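Local structure of hypothetical protein (4QAN) at residues Gly339-Arg344 against Ser353-Ala358; Leu118-Lys123 against Ser142-Tyr147; Asn60-Ala65 against Glu288-Leu293. The protein is of unknown function but has a cystatin-like fold, as a divergent member of the NTF2-like superfamily, and can bind a magnesium ion. All blocks are in the same frame, centred on the assembly; numbering follows the deposited sequence. Where two conformers were deposited one is given.

In the fold
Contact 2 pairs two strands, contact 1 sets a strand against the end of its neighbour and the loop that follows, and contact 3 joins two helices far apart in sequence. Contact 2 belongs to the antiparallel sheet, contact 1 to the mixed sheet; their centres are about 47 Å apart, on opposite sides of the chain's centre. Contact 2 falls within the sequence spanned by contact 3 and contact 1 follows it; the centre of contact 3 is about 31 Å from that of contact 2 and 34 Å from that of contact 1. Magnesium-binding Ser360 lies near contact 1, about 7 Å from Pro357 between side chains, although no metal is bound to this chain.

Contact 1: Gly339-Arg344 against Ser353-Ala358; sequences GYTLCR and SLSAPA
Thr341 OG1 donates a hydrogen bond of 2.9 Å to Ser355 O, approaching from above the carbonyl plane, 45° out of it. The torsion permits this reach: chi1 of -62° places the hydroxyl beside the backbone N, with CG2 anti to that N and beside the carbonyl carbon. Ser353 OG lies 3.6 Å from Thr341 CB and pairs with Ser355 OG at 2.7 Å, where either hydroxyl could be the donor. A serine here would keep a hydroxyl, but without CG2 it would probably turn more freely and leave Ser355 O without its donor. Thr341 and Ser353 form an antiparallel hydrogen-bonded pair at the end of the beta hairpin built from strands 334-344 and 349-353 in the mixed sheet; Thr341 N reaches Ser353 O at 3.0 Å, nearly straight at 167°, and Ser353 N returns a bond to Thr341 O. Beyond it the chain leaves the strand, and a water bridges Gly339 N and Leu354 O. Away from the Thr341 side, Tyr340 lies alongside Leu354, with Tyr340 CE2 3.5 Å from Leu354 CD2. Helix 221-234 covers both, and Tyr340 OH bonds to Tyr329 OH.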
loop_
_atom_site.group_PDB
_atom_site.type_symbol
_atom_site.label_atom_id
_atom_site.label_comp_id
_atom_site.label_asym_id
_atom_site.label_seq_id
_atom_site.Cartn_x
_atom_site.Cartn_y
_atom_site.Cartn_z
ATOM N N GLY A 339 19.451 -10.122 -0.809
ATOM C CA GLY A 339 20.106 -9.565 0.359
ATOM C C GLY A 339 19.152 -9.098 1.437
ATOM O O GLY A 339 18.060 -8.605 1.147
ATOM N N TYR A 340 19.578 -9.265 2.685
ATOM C CA TYR A 340 18.837 -8.802 3.855
ATOM C C TYR A 340 19.740 -7.979 4.744
ATOM O O TYR A 340 20.950 -8.192 4.791
ATOM C CB TYR A 340 18.334 -9.981 4.685
ATOM C CG TYR A 340 17.278 -10.824 4.031
ATOM C CD1 TYR A 340 17.625 -11.839 3.146
ATOM C CD2 TYR A 340 15.943 -10.623 4.314
ATOM C CE1 TYR A 340 16.664 -12.624 2.552
ATOM C CE2 TYR A 340 14.973 -11.394 3.726
ATOM C CZ TYR A 340 15.342 -12.406 2.853
ATOM O OH TYR A 340 14.370 -13.165 2.272
ATOM N N THR A 341 19.142 -7.019 5.438
ATOM C CA THR A 341 19.826 -6.303 6.508
ATOM C C THR A 341 18.929 -6.544 7.701
ATOM O O THR A 341 17.729 -6.270 7.632
ATOM C CB THR A 341 19.986 -4.791 6.225
ATOM O OG1 THR A 341 20.783 -4.589 5.056
ATOM C CG2 THR A 341 20.651 -4.091 7.390
ATOM N N LEU A 342 19.498 -7.093 8.772
ATOM C CA LEU A 342 18.732 -7.479 9.960
ATOM C C LEU A 342 19.171 -6.692 11.178
ATOM O O LEU A 342 20.363 -6.349 11.303
ATOM C CB LEU A 342 18.919 -8.965 10.225
ATOM C CG LEU A 342 18.441 -9.816 9.039
ATOM C CD1 LEU A 342 19.427 -10.934 8.766
ATOM C CD2 LEU A 342 17.044 -10.349 9.303
ATOM N N CYS A 343 18.209 -6.405 12.064
ATOM C CA CYS A 343 18.463 -5.649 13.285
ATOM C C CYS A 343 17.989 -6.404 14.533
ATOM O O CYS A 343 16.922 -7.033 14.550
ATOM C CB CYS A 343 17.825 -4.256 13.230
ATOM S SG CYS A 343 16.031 -4.283 12.998
ATOM N N ARG A 344 18.811 -6.303 15.572
ATOM C CA ARG A 344 18.633 -7.001 16.838
ATOM C C ARG A 344 17.812 -6.130 17.754
ATOM O O ARG A 344 18.246 -5.059 18.118
ATOM C CB ARG A 344 20.014 -7.260 17.457
ATOM C CG ARG A 344 20.089 -8.077 18.748
ATOM C CD ARG A 344 21.563 -8.273 19.101
ATOM N NE ARG A 344 21.822 -8.834 20.430
ATOM C CZ ARG A 344 21.760 -10.128 20.756
ATOM N NH1 ARG A 344 21.413 -11.051 19.863
ATOM N NH2 ARG A 344 22.032 -10.504 22.000
ATOM N N SER A 353 15.746 -4.349 6.202
ATOM C CA SER A 353 15.431 -4.166 4.783
ATOM C C SER A 353 15.748 -5.401 3.950
ATOM O O SER A 353 16.485 -6.286 4.367
ATOM C CB SER A 353 16.175 -2.946 4.201
ATOM O OG SER A 353 17.541 -3.250 4.020
ATOM N N LEU A 354 15.162 -5.440 2.765
ATOM C CA LEU A 354 15.398 -6.488 1.805
ATOM C C LEU A 354 16.555 -6.085 0.876
ATOM O O LEU A 354 16.505 -6.303 -0.334
ATOM C CB LEU A 354 14.104 -6.785 1.030
ATOM C CG LEU A 354 12.936 -7.247 1.915
ATOM C CD1 LEU A 354 11.637 -7.460 1.131
ATOM C CD2 LEU A 354 13.298 -8.498 2.706
ATOM N N SER A 355 17.610 -5.522 1.467
ATOM C CA SER A 355 18.805 -5.131 0.732
ATOM C C SER A 355 20.042 -5.615 1.459
ATOM O O SER A 355 20.015 -5.918 2.647
ATOM C CB SER A 355 18.878 -3.609 0.616
ATOM O OG SER A 355 19.115 -3.032 1.888
ATOM N N ALA A 356 21.139 -5.665 0.731
ATOM C CA ALA A 356 22.452 -5.852 1.319
ATOM C C ALA A 356 23.453 -5.009 0.536
ATOM O O ALA A 356 24.074 -5.493 -0.417
ATOM C CB ALA A 356 22.844 -7.313 1.299
ATOM N N PRO A 357 23.631 -3.744 0.956
ATOM C CA PRO A 357 24.515 -2.828 0.263
ATOM C C PRO A 357 25.916 -3.402 0.083
ATOM O O PRO A 357 26.577 -3.125 -0.919
ATOM C CB PRO A 357 24.574 -1.620 1.189
ATOM C CG PRO A 357 23.335 -1.677 1.981
ATOM C CD PRO A 357 22.960 -3.110 2.105
ATOM N N ALA A 358 26.339 -4.223 1.038
ATOM C CA ALA A 358 27.683 -4.802 1.043
ATOM C C ALA A 358 27.970 -5.715 -0.161
ATOM O O ALA A 358 29.129 -5.947 -0.508
ATOM C CB ALA A 358 27.894 -5.552 2.348
HETATM O O HOH W 1 17.891 -7.881 -2.215
#

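Contact 2: Leu118-Lys123 against Ser142-Tyr147; sequences LEIAEK and SELEIY
The Tyr147 ring meets the backbone of Glu119 at its edge: Glu119 O lies near the ring plane, 4.1 Å from Tyr147 CD2. Arg156 and Arg193 touch this side chain. The side chains of Lys123 and Glu145 cross at about a right angle, Glu145 OE2 lying 3.5 Å from Lys123 CG. Strands 116-122 and 140-150 of the antiparallel sheet pair here, segments 118-122 and 142-147 running at 156°; Glu119 with Tyr147 and Ala121 with Glu145 are hydrogen-bonded pairs whose side chains share one face. Ala121 N reaches Glu145 O at 2.8 Å, almost in line with the carbonyl. Leu118 N and Glu119 N both donate to Tyr147 O, at 2.8 and 3.2 Å, making a classic beta bulge. The other face carries Ile120, Leu144 and Ile146, with Glu122 beside them, and helix 27-39 packs on both isoleucines; Ile120 CG2 meets Leu144 CD2 at 3.3 Å, tighter than usual for carbons. A bend at chi3 (80°) brings Lys123 NZ toward Glu143 OE2 for a weak salt bridge of 3.5 Å; Glu175 offers a second, long ion pair. Lys123 NZ thus has two acids for weak or long partners, and its charge probably eases the repulsion between them.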
loop_
_atom_site.group_PDB
_atom_site.type_symbol
_atom_site.label_atom_id
_atom_site.label_comp_id
_atom_site.label_asym_id
_atom_site.label_seq_id
_atom_site.Cartn_x
_atom_site.Cartn_y
_atom_site.Cartn_z
ATOM N N LEU A 118 -18.725 25.226 1.439
ATOM C CA LEU A 118 -19.558 26.192 0.716
ATOM C C LEU A 118 -20.479 25.492 -0.273
ATOM O O LEU A 118 -21.669 25.797 -0.352
ATOM C CB LEU A 118 -18.687 27.201 -0.027
ATOM C CG LEU A 118 -17.602 27.886 0.806
ATOM C CD1 LEU A 118 -16.774 28.803 -0.081
ATOM C CD2 LEU A 118 -18.189 28.649 1.983
ATOM N N GLU A 119 -19.917 24.557 -1.032
ATOM C CA GLU A 119 -20.682 23.790 -2.004
ATOM C C GLU A 119 -19.963 22.503 -2.381
ATOM O O GLU A 119 -18.738 22.423 -2.342
ATOM C CB GLU A 119 -20.927 24.635 -3.256
ATOM C CG GLU A 119 -21.541 23.885 -4.429
ATOM C CD GLU A 119 -22.028 24.808 -5.526
ATOM O OE1 GLU A 119 -21.708 26.018 -5.485
ATOM O OE2 GLU A 119 -22.734 24.320 -6.433
ATOM N N ILE A 120 -20.753 21.498 -2.736
ATOM C CA ILE A 120 -20.255 20.263 -3.317
ATOM C C ILE A 120 -20.987 20.107 -4.639
ATOM O O ILE A 120 -22.210 19.974 -4.647
ATOM C CB ILE A 120 -20.558 19.055 -2.404
ATOM C CG1 ILE A 120 -19.771 19.167 -1.099
ATOM C CG2 ILE A 120 -20.213 17.745 -3.099
ATOM C CD1 ILE A 120 -20.198 18.172 -0.042
ATOM N N ALA A 121 -20.252 20.136 -5.749
ATOM C CA ALA A 121 -20.864 20.074 -7.079
ATOM C C ALA A 121 -20.434 18.820 -7.831
ATOM O O ALA A 121 -19.277 18.434 -7.764
ATOM C CB ALA A 121 -20.502 21.317 -7.875
ATOM N N GLU A 122 -21.370 18.197 -8.548
ATOM C CA GLU A 122 -21.076 17.013 -9.357
ATOM C C GLU A 122 -20.524 17.418 -10.713
ATOM O O GLU A 122 -21.248 17.968 -11.523
ATOM C CB GLU A 122 -22.333 16.152 -9.561
ATOM C CG GLU A 122 -22.749 15.347 -8.335
ATOM C CD GLU A 122 -23.805 14.292 -8.636
ATOM O OE1 GLU A 122 -23.728 13.632 -9.699
ATOM O OE2 GLU A 122 -24.709 14.113 -7.793
ATOM N N LYS A 123 -19.250 17.130 -10.964
ATOM C CA LYS A 123 -18.613 17.477 -12.243
ATOM C C LYS A 123 -19.347 16.811 -13.418
ATOM O O LYS A 123 -19.859 15.702 -13.279
ATOM C CB LYS A 123 -17.134 17.073 -12.232
ATOM C CG LYS A 123 -16.219 18.079 -12.900
ATOM C CD LYS A 123 -14.759 17.681 -12.774
ATOM C CE LYS A 123 -14.392 16.627 -13.802
ATOM N NZ LYS A 123 -12.957 16.246 -13.722
ATOM N N SER A 142 -18.282 9.036 -9.269
ATOM C CA SER A 142 -18.763 10.417 -9.298
ATOM C C SER A 142 -17.617 11.367 -8.963
ATOM O O SER A 142 -17.073 11.318 -7.861
ATOM C CB SER A 142 -19.909 10.601 -8.315
ATOM O OG SER A 142 -20.205 11.971 -8.174
ATOM N N GLU A 143 -17.240 12.201 -9.931
ATOM C CA GLU A 143 -16.181 13.191 -9.747
ATOM C C GLU A 143 -16.795 14.477 -9.228
ATOM O O GLU A 143 -17.610 15.091 -9.909
ATOM C CB GLU A 143 -15.447 13.457 -11.061
ATOM C CG GLU A 143 -14.328 12.473 -11.357
ATOM C CD GLU A 143 -13.589 12.819 -12.639
ATOM O OE1 GLU A 143 -14.259 12.892 -13.693
ATOM O OE2 GLU A 143 -12.349 13.020 -12.595
ATOM N N LEU A 144 -16.407 14.873 -8.019
ATOM C CA LEU A 144 -16.990 16.036 -7.366
ATOM C C LEU A 144 -15.992 17.160 -7.227
ATOM O O LEU A 144 -14.818 16.931 -6.943
ATOM C CB LEU A 144 -17.545 15.679 -5.983
ATOM C CG LEU A 144 -18.724 14.697 -6.002
ATOM C CD1 LEU A 144 -18.242 13.279 -5.740
ATOM C CD2 LEU A 144 -19.791 15.083 -4.991
ATOM N N GLU A 145 -16.480 18.373 -7.465
ATOM C CA GLU A 145 -15.754 19.591 -7.171
ATOM C C GLU A 145 -16.266 20.100 -5.836
ATOM O O GLU A 145 -17.479 20.216 -5.638
ATOM C CB GLU A 145 -16.024 20.646 -8.240
ATOM C CG GLU A 145 -15.684 20.227 -9.662
ATOM C CD GLU A 145 -15.983 21.326 -10.666
ATOM O OE1 GLU A 145 -16.758 22.251 -10.333
ATOM O OE2 GLU A 145 -15.443 21.271 -11.790
ATOM N N ILE A 146 -15.351 20.418 -4.928
ATOM C CA ILE A 146 -15.727 20.816 -3.577
ATOM C C ILE A 146 -15.172 22.203 -3.283
ATOM O O ILE A 146 -13.974 22.431 -3.398
ATOM C CB ILE A 146 -15.205 19.796 -2.549
ATOM C CG1 ILE A 146 -15.694 18.389 -2.905
ATOM C CG2 ILE A 146 -15.634 20.154 -1.132
ATOM C CD1 ILE A 146 -14.854 17.296 -2.296
ATOM N N TYR A 147 -16.053 23.126 -2.914
ATOM C CA TYR A 147 -15.652 24.485 -2.576
ATOM C C TYR A 147 -15.700 24.657 -1.065
ATOM O O TYR A 147 -16.756 24.521 -0.446
ATOM C CB TYR A 147 -16.555 25.513 -3.280
ATOM C CG TYR A 147 -16.481 25.410 -4.790
ATOM C CD1 TYR A 147 -15.529 26.125 -5.509
ATOM C CD2 TYR A 147 -17.340 24.568 -5.497
ATOM C CE1 TYR A 147 -15.444 26.019 -6.891
ATOM C CE2 TYR A 147 -17.262 24.453 -6.879
ATOM C CZ TYR A 147 -16.311 25.181 -7.573
ATOM O OH TYR A 147 -16.217 25.078 -8.944
#

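Contact 3: Asn60-Ala65 against Glu288-Leu293; sequences NFVKTA and EQLNKL
With CG anti to the backbone N (chi1 -179°), Phe61 sends its ring toward the helix of Leu290 and Leu293, while Leu290, its CG beside the backbone N (chi1 -71°), sends its two methyls toward Val62 and Ala65. The far end of the phenyl ring does the touching: Leu293 CD2 sits at the ring's edge, near its plane, 4.3 Å from Phe61 CZ, and Leu290 O approaches Phe61 CE1 obliquely at 3.8 Å. Leu290 is the central residue here. Its CB lies 4.1 Å from Val62 CG2, and its CD1 faces Val62 O. Leu290 CD2 meets Ala65 CB at 4.1 Å. The same Val62 CG2 touches the amide of Asn291, 3.6 Å from OD1, with the two side chains crossing at about a right angle. No hydrogen bond joins the segments, so the contact rests on apolar carbons and a few carbonyl approaches. At the start of helix 61-67, Asn60 is the N-cap: its OD1 accepts from Lys63 N at 3.1 Å, while Thr64 OG1 donates to Asn60 O. The axes of segments 61-65 and 288-293 lie 9.7 Å apart at closest approach, with 122° between their N-to-C directions. Helix 61-67 precedes the antiparallel sheet in sequence and borders helix 126-135 at Lys63 and Thr64; helix 287-296 leads to strand 305-314 of the mixed sheet.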
loop_
_atom_site.group_PDB
_atom_site.type_symbol
_atom_site.label_atom_id
_atom_site.label_comp_id
_atom_site.label_asym_id
_atom_site.label_seq_id
_atom_site.Cartn_x
_atom_site.Cartn_y
_atom_site.Cartn_z
ATOM N N ASN A 60 -9.875 -3.263 -11.816
ATOM C CA ASN A 60 -9.630 -3.913 -13.100
ATOM C C ASN A 60 -8.216 -3.618 -13.568
ATOM O O ASN A 60 -7.913 -2.497 -13.994
ATOM C CB ASN A 60 -10.641 -3.416 -14.135
ATOM C CG ASN A 60 -10.553 -4.154 -15.470
ATOM O OD1 ASN A 60 -9.479 -4.566 -15.924
ATOM N ND2 ASN A 60 -11.697 -4.287 -16.124
ATOM N N PHE A 61 -7.368 -4.638 -13.492
ATOM C CA PHE A 61 -5.955 -4.536 -13.830
ATOM C C PHE A 61 -5.753 -3.968 -15.228
ATOM O O PHE A 61 -5.075 -2.954 -15.397
ATOM C CB PHE A 61 -5.310 -5.924 -13.716
ATOM C CG PHE A 61 -3.848 -5.947 -14.016
ATOM C CD1 PHE A 61 -3.393 -6.063 -15.326
ATOM C CD2 PHE A 61 -2.922 -5.882 -13.000
ATOM C CE1 PHE A 61 -2.040 -6.090 -15.616
ATOM C CE2 PHE A 61 -1.558 -5.908 -13.280
ATOM C CZ PHE A 61 -1.119 -6.010 -14.590
ATOM N N VAL A 62 -6.353 -4.625 -16.221
ATOM C CA VAL A 62 -6.184 -4.251 -17.628
ATOM C C VAL A 62 -6.609 -2.814 -17.884
ATOM O O VAL A 62 -5.840 -2.021 -18.435
ATOM C CB VAL A 62 -6.965 -5.198 -18.576
ATOM C CG1 VAL A 62 -7.103 -4.595 -19.967
ATOM C CG2 VAL A 62 -6.272 -6.547 -18.669
ATOM N N LYS A 63 -7.830 -2.476 -17.488
ATOM C CA LYS A 63 -8.358 -1.132 -17.743
ATOM C C LYS A 63 -7.544 -0.046 -17.047
ATOM O O LYS A 63 -7.229 0.981 -17.641
ATOM C CB LYS A 63 -9.830 -1.034 -17.324
ATOM C CG LYS A 63 -10.770 -1.921 -18.129
ATOM C CD LYS A 63 -10.910 -1.463 -19.576
ATOM C CE LYS A 63 -11.273 -2.622 -20.500
ATOM N NZ LYS A 63 -10.937 -2.344 -21.925
ATOM N N THR A 64 -7.202 -0.284 -15.788
ATOM C CA THR A 64 -6.414 0.661 -15.013
ATOM C C THR A 64 -5.047 0.888 -15.658
ATOM O O THR A 64 -4.567 2.022 -15.729
ATOM C CB THR A 64 -6.263 0.190 -13.557
ATOM O OG1 THR A 64 -7.556 0.105 -12.949
ATOM C CG2 THR A 64 -5.427 1.141 -12.766
ATOM N N ALA A 65 -4.439 -0.174 -16.167
ATOM C CA ALA A 65 -3.133 -0.046 -16.820
ATOM C C ALA A 65 -3.224 0.793 -18.102
ATOM O O ALA A 65 -2.314 1.560 -18.420
ATOM C CB ALA A 65 -2.553 -1.419 -17.123
ATOM N N GLU A 288 -4.438 -7.881 -24.854
ATOM C CA GLU A 288 -3.992 -9.265 -24.806
ATOM C C GLU A 288 -2.682 -9.378 -24.032
ATOM O O GLU A 288 -2.542 -10.229 -23.161
ATOM C CB GLU A 288 -3.806 -9.805 -26.222
ATOM C CG GLU A 288 -3.597 -11.307 -26.300
ATOM C CD GLU A 288 -2.468 -11.668 -27.241
ATOM O OE1 GLU A 288 -1.298 -11.486 -26.834
ATOM O OE2 GLU A 288 -2.748 -12.119 -28.378
ATOM N N GLN A 289 -1.725 -8.509 -24.351
ATOM C CA GLN A 289 -0.400 -8.554 -23.715
ATOM C C GLN A 289 -0.470 -8.201 -22.240
ATOM O O GLN A 289 0.302 -8.725 -21.436
ATOM C CB GLN A 289 0.570 -7.586 -24.384
ATOM C CG GLN A 289 0.836 -7.848 -25.844
ATOM C CD GLN A 289 1.394 -6.621 -26.523
ATOM O OE1 GLN A 289 0.683 -5.925 -27.244
ATOM N NE2 GLN A 289 2.660 -6.327 -26.269
ATOM N N LEU A 290 -1.380 -7.289 -21.906
ATOM C CA LEU A 290 -1.664 -6.966 -20.516
ATOM C C LEU A 290 -2.227 -8.183 -19.782
ATOM O O LEU A 290 -1.848 -8.456 -18.643
ATOM C CB LEU A 290 -2.615 -5.775 -20.410
ATOM C CG LEU A 290 -2.012 -4.417 -20.795
ATOM C CD1 LEU A 290 -3.096 -3.354 -20.800
ATOM C CD2 LEU A 290 -0.885 -4.012 -19.855
ATOM N N ASN A 291 -3.106 -8.927 -20.442
ATOM C CA ASN A 291 -3.602 -10.172 -19.864
ATOM C C ASN A 291 -2.491 -11.193 -19.634
ATOM O O ASN A 291 -2.466 -11.839 -18.588
ATOM C CB ASN A 291 -4.741 -10.763 -20.704
ATOM C CG ASN A 291 -6.100 -10.244 -20.275
ATOM O OD1 ASN A 291 -6.397 -10.151 -19.075
ATOM N ND2 ASN A 291 -6.930 -9.901 -21.242
ATOM N N LYS A 292 -1.557 -11.321 -20.570
ATOM C CA LYS A 292 -0.412 -12.211 -20.343
ATOM C C LYS A 292 0.360 -11.783 -19.094
ATOM O O LYS A 292 0.731 -12.622 -18.267
ATOM C CB LYS A 292 0.526 -12.274 -21.556
ATOM C CG LYS A 292 0.142 -13.333 -22.594
ATOM C CD LYS A 292 -1.156 -12.971 -23.318
ATOM C CE LYS A 292 -1.652 -14.058 -24.261
ATOM N NZ LYS A 292 -0.799 -14.188 -25.472
ATOM N N LEU A 293 0.590 -10.477 -18.947
ATOM C CA LEU A 293 1.350 -9.971 -17.804
ATOM C C LEU A 293 0.582 -10.252 -16.514
ATOM O O LEU A 293 1.158 -10.667 -15.526
ATOM C CB LEU A 293 1.653 -8.479 -17.970
ATOM C CG LEU A 293 2.226 -7.754 -16.750
ATOM C CD1 LEU A 293 3.539 -8.387 -16.334
ATOM C CD2 LEU A 293 2.397 -6.261 -17.017
#